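Local coordinates for protein L-lysine 6-oxidase (Marinomonas mediterranea, PDB 3WEU) that oxidises the epsilon-amino group of L-lysine with a cysteine tryptophylquinone cofactor, releasing ammonium and the hydrogen peroxide that makes it antibacterial, at residues M505-T517 and I616-L629. Numbering follows the deposited sequence.
Sequences MACPWQADFFNCT and INSYSQMVEHWSAL. With EDO (1,2-ethanediol), chain H; EDO (1,2-ethanediol), chain K.
Met622 of helix 619-625 packs against helix 510-515, with CB at Phe514 and its tip at Phe513. Met622 CB lies 4.0 Å from Phe514 CD1. Met622 CG stands anti to the backbone N (chi1 -174°) and passes 3.7 Å from Gln510 O. The chain then bends twice. Met622 SD comes obliquely to the Phe513 ring, 3.6 Å from Phe513 CD2, a Met-aromatic contact. Met622 CE ends over a face of that ring as a CH-pi contact. Leu629 CD1 meets the far end of the same ring, 3.4 Å from Phe513 CZ.

Phe514 lays one ring face over the first turn of helix 619-625. Tyr619 N is 3.5 Å from Phe514 CZ, and Tyr619 CB makes a CH-pi contact with this face. At the other end, Trp509 turns the edge of its six-membered ring to a face of Trp626, T-shaped, with planes at 73°. Gln510 NE2 lies over that same face, 3.4 Å from Trp626 NE1; both are donors, so they do not bond.

Cys516, just past helix 510-515, carries the thioether to the tryptophylquinone at position 581 but does not touch 616-629. The two helix axes run at 121°. No hydrogen bond joins the segments, so their fit rests on sulfur, CH-pi and aromatic packing.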
ATOM      1  N   MET A 505      -6.240 -18.968  17.200  1.00 17.08           N
ATOM      2  CA  MET A 505      -6.540 -17.562  17.366  1.00 17.23           C
ATOM      3  C   MET A 505      -5.745 -16.746  16.354  1.00 19.70           C
ATOM      4  O   MET A 505      -4.830 -17.266  15.692  1.00 19.91           O
ATOM      5  CB  MET A 505      -6.191 -17.075  18.782  1.00 16.77           C
ATOM      6  CG  MET A 505      -6.676 -17.940  19.930  1.00 17.63           C
ATOM      7  SD  MET A 505      -8.401 -18.452  19.789  1.00 17.71           S
ATOM      8  CE  MET A 505      -9.162 -16.934  20.315  1.00 19.12           C
ATOM      9  N   ALA A 506      -6.077 -15.461  16.240  1.00 18.15           N
ATOM     10  CA  ALA A 506      -5.381 -14.641  15.265  1.00 20.87           C
ATOM     11  C   ALA A 506      -3.900 -14.565  15.569  1.00 19.68           C
ATOM     12  O   ALA A 506      -3.440 -14.597  16.724  1.00 18.65           O
ATOM     13  CB  ALA A 506      -5.966 -13.243  15.178  1.00 22.22           C
ATOM     14  N   CYS A 507      -3.152 -14.472  14.486  1.00 19.59           N
ATOM     15  CA  CYS A 507      -1.688 -14.365  14.512  1.00 19.53           C
ATOM     16  C   CYS A 507      -1.267 -13.133  13.756  1.00 19.72           C
ATOM     17  O   CYS A 507      -1.247 -13.134  12.487  1.00 21.33           O
ATOM     18  CB  CYS A 507      -1.107 -15.614  13.883  1.00 24.18           C
ATOM     19  SG  CYS A 507       0.686 -15.651  14.107  1.00 29.17           S
ATOM     20  N   PRO A 508      -0.965 -12.019  14.484  1.00 18.61           N
ATOM     21  CA  PRO A 508      -0.919 -11.838  15.923  1.00 17.50           C
ATOM     22  C   PRO A 508      -2.302 -11.519  16.542  1.00 17.13           C
ATOM     23  O   PRO A 508      -3.210 -11.081  15.848  1.00 17.03           O
ATOM     24  CB  PRO A 508      -0.016 -10.639  16.092  1.00 16.07           C
ATOM     25  CG  PRO A 508      -0.364  -9.811  14.931  1.00 18.63           C
ATOM     26  CD  PRO A 508      -0.652 -10.766  13.796  1.00 19.53           C
ATOM     27  N   TRP A 509      -2.399 -11.731  17.859  1.00 16.16           N
ATOM     28  CA  TRP A 509      -3.666 -11.573  18.623  1.00 17.62           C
ATOM     29  C   TRP A 509      -4.251 -10.201  18.524  1.00 17.67           C
ATOM     30  O   TRP A 509      -5.473 -10.037  18.576  1.00 18.47           O
ATOM     31  CB  TRP A 509      -3.473 -11.902  20.079  1.00 16.90           C
ATOM     32  CG  TRP A 509      -2.571 -10.964  20.813  1.00 16.13           C
ATOM     33  CD1 TRP A 509      -1.249 -11.110  21.012  1.00 16.20           C
ATOM     34  CD2 TRP A 509      -2.955  -9.761  21.471  1.00 15.02           C
ATOM     35  NE1 TRP A 509      -0.753 -10.059  21.732  1.00 16.45           N
ATOM     36  CE2 TRP A 509      -1.783  -9.187  22.000  1.00 15.32           C
ATOM     37  CE3 TRP A 509      -4.169  -9.100  21.643  1.00 15.96           C
ATOM     38  CZ2 TRP A 509      -1.807  -8.057  22.775  1.00 16.71           C
ATOM     39  CZ3 TRP A 509      -4.172  -7.928  22.344  1.00 16.52           C
ATOM     40  CH2 TRP A 509      -3.005  -7.422  22.910  1.00 16.95           C
ATOM     41  N   GLN A 510      -3.411  -9.210  18.332  1.00 17.57           N
ATOM     42  CA  GLN A 510      -3.921  -7.806  18.245  1.00 19.20           C
ATOM     43  C   GLN A 510      -4.935  -7.654  17.099  1.00 22.17           C
ATOM     44  O   GLN A 510      -5.727  -6.742  17.125  1.00 18.33           O
ATOM     45  CB  GLN A 510      -2.799  -6.790  18.142  1.00 18.68           C
ATOM     46  CG  GLN A 510      -1.906  -6.642  19.346  1.00 18.28           C
ATOM     47  CD  GLN A 510      -0.685  -7.583  19.327  1.00 19.34           C
ATOM     48  OE1 GLN A 510      -0.628  -8.579  18.567  1.00 16.80           O
ATOM     49  NE2 GLN A 510       0.302  -7.251  20.134  1.00 19.06           N
ATOM     50  N   ALA A 511      -4.970  -8.581  16.114  1.00 22.42           N
ATOM     51  CA  ALA A 511      -6.089  -8.608  15.149  1.00 20.59           C
ATOM     52  C   ALA A 511      -7.402  -9.011  15.793  1.00 22.82           C
ATOM     53  O   ALA A 511      -8.418  -8.455  15.485  1.00 22.25           O
ATOM     54  CB  ALA A 511      -5.792  -9.580  14.004  1.00 22.23           C
ATOM     55  N   ASP A 512      -7.409 -10.027  16.650  1.00 24.48           N
ATOM     56  CA  ASP A 512      -8.662 -10.408  17.319  1.00 22.32           C
ATOM     57  C   ASP A 512      -9.125  -9.181  18.123  1.00 27.00           C
ATOM     58  O   ASP A 512     -10.305  -8.876  18.117  1.00 27.69           O
ATOM     59  CB  ASP A 512      -8.532 -11.639  18.205  1.00 21.91           C
ATOM     60  CG  ASP A 512      -8.401 -12.931  17.420  1.00 22.59           C
ATOM     61  OD1 ASP A 512      -9.037 -13.015  16.309  1.00 24.19           O
ATOM     62  OD2 ASP A 512      -7.745 -13.868  17.967  1.00 20.12           O
ATOM     63  N   PHE A 513      -8.185  -8.482  18.786  1.00 23.26           N
ATOM     64  CA  PHE A 513      -8.497  -7.336  19.628  1.00 21.47           C
ATOM     65  C   PHE A 513      -9.066  -6.216  18.781  1.00 18.82           C
ATOM     66  O   PHE A 513     -10.131  -5.663  19.106  1.00 17.74           O
ATOM     67  CB  PHE A 513      -7.241  -6.920  20.396  1.00 25.18           C
ATOM     68  CG  PHE A 513      -7.425  -5.817  21.470  1.00 24.22           C
ATOM     69  CD1 PHE A 513      -8.578  -5.550  22.074  1.00 29.97           C
ATOM     70  CD2 PHE A 513      -6.318  -5.143  21.916  1.00 32.14           C
ATOM     71  CE1 PHE A 513      -8.683  -4.604  23.117  1.00 24.77           C
ATOM     72  CE2 PHE A 513      -6.394  -4.209  22.950  1.00 33.35           C
ATOM     73  CZ  PHE A 513      -7.611  -3.937  23.533  1.00 29.66           C
ATOM     74  N   PHE A 514      -8.418  -5.879  17.655  1.00 16.94           N
ATOM     75  CA  PHE A 514      -8.879  -4.800  16.813  1.00 17.48           C
ATOM     76  C   PHE A 514     -10.278  -5.106  16.234  1.00 17.38           C
ATOM     77  O   PHE A 514     -11.022  -4.226  16.016  1.00 18.07           O
ATOM     78  CB  PHE A 514      -7.866  -4.582  15.639  1.00 18.90           C
ATOM     79  CG  PHE A 514      -8.217  -3.467  14.747  1.00 18.53           C
ATOM     80  CD1 PHE A 514      -8.047  -2.164  15.158  1.00 16.57           C
ATOM     81  CD2 PHE A 514      -8.731  -3.708  13.463  1.00 20.93           C
ATOM     82  CE1 PHE A 514      -8.376  -1.093  14.333  1.00 19.95           C
ATOM     83  CE2 PHE A 514      -9.063  -2.646  12.640  1.00 21.40           C
ATOM     84  CZ  PHE A 514      -8.904  -1.336  13.059  1.00 20.45           C
ATOM     85  N   ASN A 515     -10.568  -6.358  15.922  1.00 18.25           N
ATOM     86  CA  ASN A 515     -11.830  -6.733  15.309  1.00 19.16           C
ATOM     87  C   ASN A 515     -12.942  -7.055  16.344  1.00 16.80           C
ATOM     88  O   ASN A 515     -14.125  -7.161  15.963  1.00 16.70           O
ATOM     89  CB  ASN A 515     -11.663  -8.096  14.551  1.00 21.85           C
ATOM     90  CG  ASN A 515     -10.780  -8.014  13.297  1.00 24.62           C
ATOM     91  OD1 ASN A 515     -10.673  -6.997  12.675  1.00 23.68           O
ATOM     92  ND2 ASN A 515     -10.142  -9.127  12.970  1.00 26.55           N
ATOM     93  N   CYS A 516     -12.552  -7.337  17.591  1.00 15.05           N
ATOM     94  CA  CYS A 516     -13.536  -7.740  18.651  1.00 14.51           C
ATOM     95  C   CYS A 516     -14.283  -6.505  19.168  1.00 13.60           C
ATOM     96  O   CYS A 516     -14.012  -5.987  20.255  1.00 14.31           O
ATOM     97  CB  CYS A 516     -12.827  -8.430  19.804  1.00 12.93           C
ATOM     98  SG  CYS A 516     -13.957  -9.044  21.048  1.00 16.02           S
ATOM     99  N   THR A 517     -15.165  -5.977  18.369  1.00 13.57           N
ATOM    100  CA  THR A 517     -15.780  -4.705  18.662  1.00 12.73           C
ATOM    101  C   THR A 517     -17.285  -4.880  18.511  1.00 13.44           C
ATOM    102  O   THR A 517     -17.997  -5.323  19.479  1.00 13.16           O
ATOM    103  CB  THR A 517     -15.206  -3.593  17.754  1.00 13.36           C
ATOM    104  OG1 THR A 517     -15.360  -3.976  16.415  1.00 13.58           O
ATOM    105  CG2 THR A 517     -13.726  -3.422  18.005  1.00 13.27           C
ATOM    106  N   ILE A 616      -6.792   4.597  17.905  1.00 15.53           N
ATOM    107  CA  ILE A 616      -6.215   3.405  17.285  1.00 18.60           C
ATOM    108  C   ILE A 616      -7.028   3.184  16.046  1.00 18.12           C
ATOM    109  O   ILE A 616      -8.065   2.543  16.066  1.00 18.08           O
ATOM    110  CB  ILE A 616      -6.349   2.162  18.129  1.00 19.52           C
ATOM    111  CG1 ILE A 616      -5.834   2.382  19.512  1.00 25.35           C
ATOM    112  CG2 ILE A 616      -5.546   0.991  17.510  1.00 21.03           C
ATOM    113  CD1 ILE A 616      -4.372   2.411  19.648  1.00 27.75           C
ATOM    114  N   ASN A 617      -6.600   3.818  14.976  1.00 14.50           N
ATOM    115  CA  ASN A 617      -7.430   3.952  13.768  1.00 16.56           C
ATOM    116  C   ASN A 617      -7.176   2.836  12.715  1.00 16.68           C
ATOM    117  O   ASN A 617      -7.874   2.786  11.708  1.00 17.13           O
ATOM    118  CB  ASN A 617      -7.218   5.310  13.143  1.00 16.77           C
ATOM    119  CG  ASN A 617      -7.895   6.415  13.963  1.00 16.16           C
ATOM    120  OD1 ASN A 617      -9.116   6.352  14.179  1.00 18.67           O
ATOM    121  ND2 ASN A 617      -7.145   7.421  14.390  1.00 16.43           N
ATOM    122  N   SER A 618      -6.204   1.996  12.987  1.00 16.74           N
ATOM    123  CA  SER A 618      -5.864   0.913  12.117  1.00 17.17           C
ATOM    124  C   SER A 618      -5.454  -0.299  12.866  1.00 17.31           C
ATOM    125  O   SER A 618      -4.958  -0.222  13.976  1.00 18.15           O
ATOM    126  CB  SER A 618      -4.673   1.329  11.161  1.00 15.47           C
ATOM    127  OG  SER A 618      -3.424   1.338  11.877  1.00 16.04           O
ATOM    128  N   TYR A 619      -5.551  -1.436  12.177  1.00 18.05           N
ATOM    129  CA  TYR A 619      -5.051  -2.699  12.665  1.00 19.00           C
ATOM    130  C   TYR A 619      -3.582  -2.607  13.073  1.00 18.71           C
ATOM    131  O   TYR A 619      -3.151  -3.066  14.150  1.00 16.94           O
ATOM    132  CB  TYR A 619      -5.245  -3.733  11.532  1.00 22.46           C
ATOM    133  CG  TYR A 619      -4.588  -5.037  11.704  1.00 23.71           C
ATOM    134  CD1 TYR A 619      -4.362  -5.584  12.986  1.00 23.30           C
ATOM    135  CD2 TYR A 619      -4.267  -5.781  10.602  1.00 25.38           C
ATOM    136  CE1 TYR A 619      -3.795  -6.831  13.139  1.00 25.11           C
ATOM    137  CE2 TYR A 619      -3.728  -7.051  10.724  1.00 25.02           C
ATOM    138  CZ  TYR A 619      -3.449  -7.561  11.976  1.00 26.60           C
ATOM    139  OH  TYR A 619      -2.870  -8.797  12.107  1.00 27.67           O
ATOM    140  N   SER A 620      -2.784  -2.021  12.196  1.00 16.76           N
ATOM    141  CA  SER A 620      -1.369  -1.866  12.461  1.00 17.43           C
ATOM    142  C   SER A 620      -1.081  -1.038  13.728  1.00 15.23           C
ATOM    143  O   SER A 620      -0.161  -1.325  14.506  1.00 16.03           O
ATOM    144  CB  SER A 620      -0.637  -1.325  11.146  1.00 19.89           C
ATOM    145  OG  SER A 620       0.634  -0.915  11.539  1.00 28.39           O
ATOM    146  N   GLN A 621      -1.894  -0.036  13.982  1.00 15.61           N
ATOM    147  CA  GLN A 621      -1.705   0.754  15.181  1.00 16.72           C
ATOM    148  C   GLN A 621      -2.058  -0.049  16.413  1.00 15.47           C
ATOM    149  O   GLN A 621      -1.454   0.175  17.456  1.00 15.17           O
ATOM    150  CB  GLN A 621      -2.535   2.031  15.108  1.00 16.29           C
ATOM    151  CG  GLN A 621      -1.938   3.002  14.119  1.00 18.84           C
ATOM    152  CD  GLN A 621      -2.923   4.042  13.669  1.00 19.15           C
ATOM    153  OE1 GLN A 621      -3.885   4.383  14.387  1.00 17.44           O
ATOM    154  NE2 GLN A 621      -2.693   4.607  12.485  1.00 22.15           N
ATOM    155  N   MET A 622      -2.997  -0.993  16.292  1.00 16.76           N
ATOM    156  CA  MET A 622      -3.335  -1.846  17.426  1.00 15.63           C
ATOM    157  C   MET A 622      -2.209  -2.795  17.727  1.00 16.70           C
ATOM    158  O   MET A 622      -1.796  -3.033  18.910  1.00 15.99           O
ATOM    159  CB  MET A 622      -4.637  -2.578  17.219  1.00 16.06           C
ATOM    160  CG  MET A 622      -5.100  -3.369  18.460  1.00 15.78           C
ATOM    161  SD  MET A 622      -5.535  -2.322  19.880  1.00 17.21           S
ATOM    162  CE  MET A 622      -7.275  -2.070  19.544  1.00 16.65           C
ATOM    163  N   VAL A 623      -1.583  -3.278  16.672  1.00 16.58           N
ATOM    164  CA  VAL A 623      -0.427  -4.116  16.865  1.00 17.36           C
ATOM    165  C   VAL A 623       0.704  -3.431  17.650  1.00 16.64           C
ATOM    166  O   VAL A 623       1.337  -4.045  18.494  1.00 19.15           O
ATOM    167  CB  VAL A 623       0.085  -4.636  15.488  1.00 16.60           C
ATOM    168  CG1 VAL A 623       1.406  -5.378  15.657  1.00 17.85           C
ATOM    169  CG2 VAL A 623      -0.913  -5.593  14.919  1.00 17.42           C
ATOM    170  N   GLU A 624       0.912  -2.171  17.404  1.00 17.37           N
ATOM    171  CA  GLU A 624       2.001  -1.392  18.052  1.00 18.21           C
ATOM    172  C   GLU A 624       1.553  -0.806  19.413  1.00 18.37           C
ATOM    173  O   GLU A 624       2.331  -0.822  20.384  1.00 17.63           O
ATOM    174  CB  GLU A 624       2.422  -0.252  17.146  1.00 20.09           C
ATOM    175  CG  GLU A 624       3.624   0.471  17.762  1.00 22.55           C
ATOM    176  CD  GLU A 624       4.323   1.438  16.831  1.00 26.60           C
ATOM    177  OE1 GLU A 624       3.837   1.729  15.724  1.00 23.23           O
ATOM    178  OE2 GLU A 624       5.371   1.942  17.239  1.00 28.26           O
ATOM    179  N   HIS A 625       0.301  -0.369  19.506  1.00 16.18           N
ATOM    180  CA  HIS A 625      -0.123   0.465  20.637  1.00 16.53           C
ATOM    181  C   HIS A 625      -1.240  -0.033  21.582  1.00 16.22           C
ATOM    182  O   HIS A 625      -1.760   0.730  22.349  1.00 16.71           O
ATOM    183  CB  HIS A 625      -0.482   1.764  20.107  1.00 17.22           C
ATOM    184  CG  HIS A 625       0.673   2.470  19.503  1.00 18.73           C
ATOM    185  ND1 HIS A 625       1.763   2.862  20.248  1.00 20.57           N
ATOM    186  CD2 HIS A 625       0.902   2.896  18.240  1.00 21.20           C
ATOM    187  CE1 HIS A 625       2.623   3.514  19.481  1.00 20.16           C
ATOM    188  NE2 HIS A 625       2.125   3.561  18.256  1.00 20.32           N
ATOM    189  N   TRP A 626      -1.523  -1.325  21.531  1.00 16.22           N
ATOM    190  CA  TRP A 626      -2.481  -2.028  22.421  1.00 16.49           C
ATOM    191  C   TRP A 626      -2.303  -1.586  23.883  1.00 17.48           C
ATOM    192  O   TRP A 626      -3.279  -1.416  24.628  1.00 18.59           O
ATOM    193  CB  TRP A 626      -2.394  -3.542  22.219  1.00 16.61           C
ATOM    194  CG  TRP A 626      -1.023  -4.070  22.404  1.00 17.34           C
ATOM    195  CD1 TRP A 626      -0.027  -4.049  21.473  1.00 16.09           C
ATOM    196  CD2 TRP A 626      -0.435  -4.586  23.611  1.00 16.16           C
ATOM    197  NE1 TRP A 626       1.142  -4.543  22.017  1.00 17.55           N
ATOM    198  CE2 TRP A 626       0.914  -4.896  23.318  1.00 17.33           C
ATOM    199  CE3 TRP A 626      -0.909  -4.812  24.915  1.00 15.72           C
ATOM    200  CZ2 TRP A 626       1.801  -5.403  24.278  1.00 19.01           C
ATOM    201  CZ3 TRP A 626      -0.056  -5.366  25.843  1.00 16.30           C
ATOM    202  CH2 TRP A 626       1.313  -5.623  25.540  1.00 19.18           C
ATOM    203  N   SER A 627      -1.053  -1.444  24.317  1.00 17.46           N
ATOM    204  CA  SER A 627      -0.772  -1.218  25.693  1.00 16.37           C
ATOM    205  C   SER A 627      -1.114   0.146  26.154  1.00 15.97           C
ATOM    206  O   SER A 627      -1.046   0.420  27.375  1.00 17.72           O
ATOM    207  CB  SER A 627       0.674  -1.569  26.091  1.00 17.51           C
ATOM    208  OG  SER A 627       1.609  -0.691  25.519  1.00 16.88           O
ATOM    209  N   ALA A 628      -1.492   1.030  25.226  1.00 15.56           N
ATOM    210  CA  ALA A 628      -1.856   2.378  25.585  1.00 15.85           C
ATOM    211  C   ALA A 628      -3.295   2.462  26.108  1.00 16.09           C
ATOM    212  O   ALA A 628      -3.680   3.469  26.711  1.00 15.15           O
ATOM    213  CB  ALA A 628      -1.739   3.282  24.386  1.00 16.71           C
ATOM    214  N   LEU A 629      -4.067   1.414  25.887  1.00 17.09           N
ATOM    215  CA  LEU A 629      -5.529   1.461  26.195  1.00 16.08           C
ATOM    216  C   LEU A 629      -5.821   1.380  27.661  1.00 14.44           C
ATOM    217  O   LEU A 629      -4.984   0.975  28.473  1.00 15.57           O
ATOM    218  CB  LEU A 629      -6.321   0.388  25.454  1.00 17.31           C
ATOM    219  CG  LEU A 629      -6.205   0.552  23.934  1.00 19.46           C
ATOM    220  CD1 LEU A 629      -6.583  -0.688  23.139  1.00 21.68           C
ATOM    221  CD2 LEU A 629      -7.047   1.702  23.433  1.00 21.51           C
TER
HETATM  222  C1  EDO H 806      -7.496  -7.103  11.282  1.00 31.66           C
HETATM  223  O1  EDO H 806      -8.824  -6.601  11.053  1.00 32.46           O
HETATM  224  C2  EDO H 806      -7.231  -8.361  10.484  1.00 31.85           C
HETATM  225  O2  EDO H 806      -8.146  -9.393  10.882  1.00 35.66           O
HETATM  226  C1  EDO K 809     -12.770  -2.623  13.684  1.00 36.43           C
HETATM  227  O1  EDO K 809     -12.904  -3.914  14.260  1.00 34.77           O
HETATM  228  C2  EDO K 809     -13.447  -1.696  14.654  1.00 33.54           C
HETATM  229  O2  EDO K 809     -14.875  -1.919  14.648  1.00 28.94           O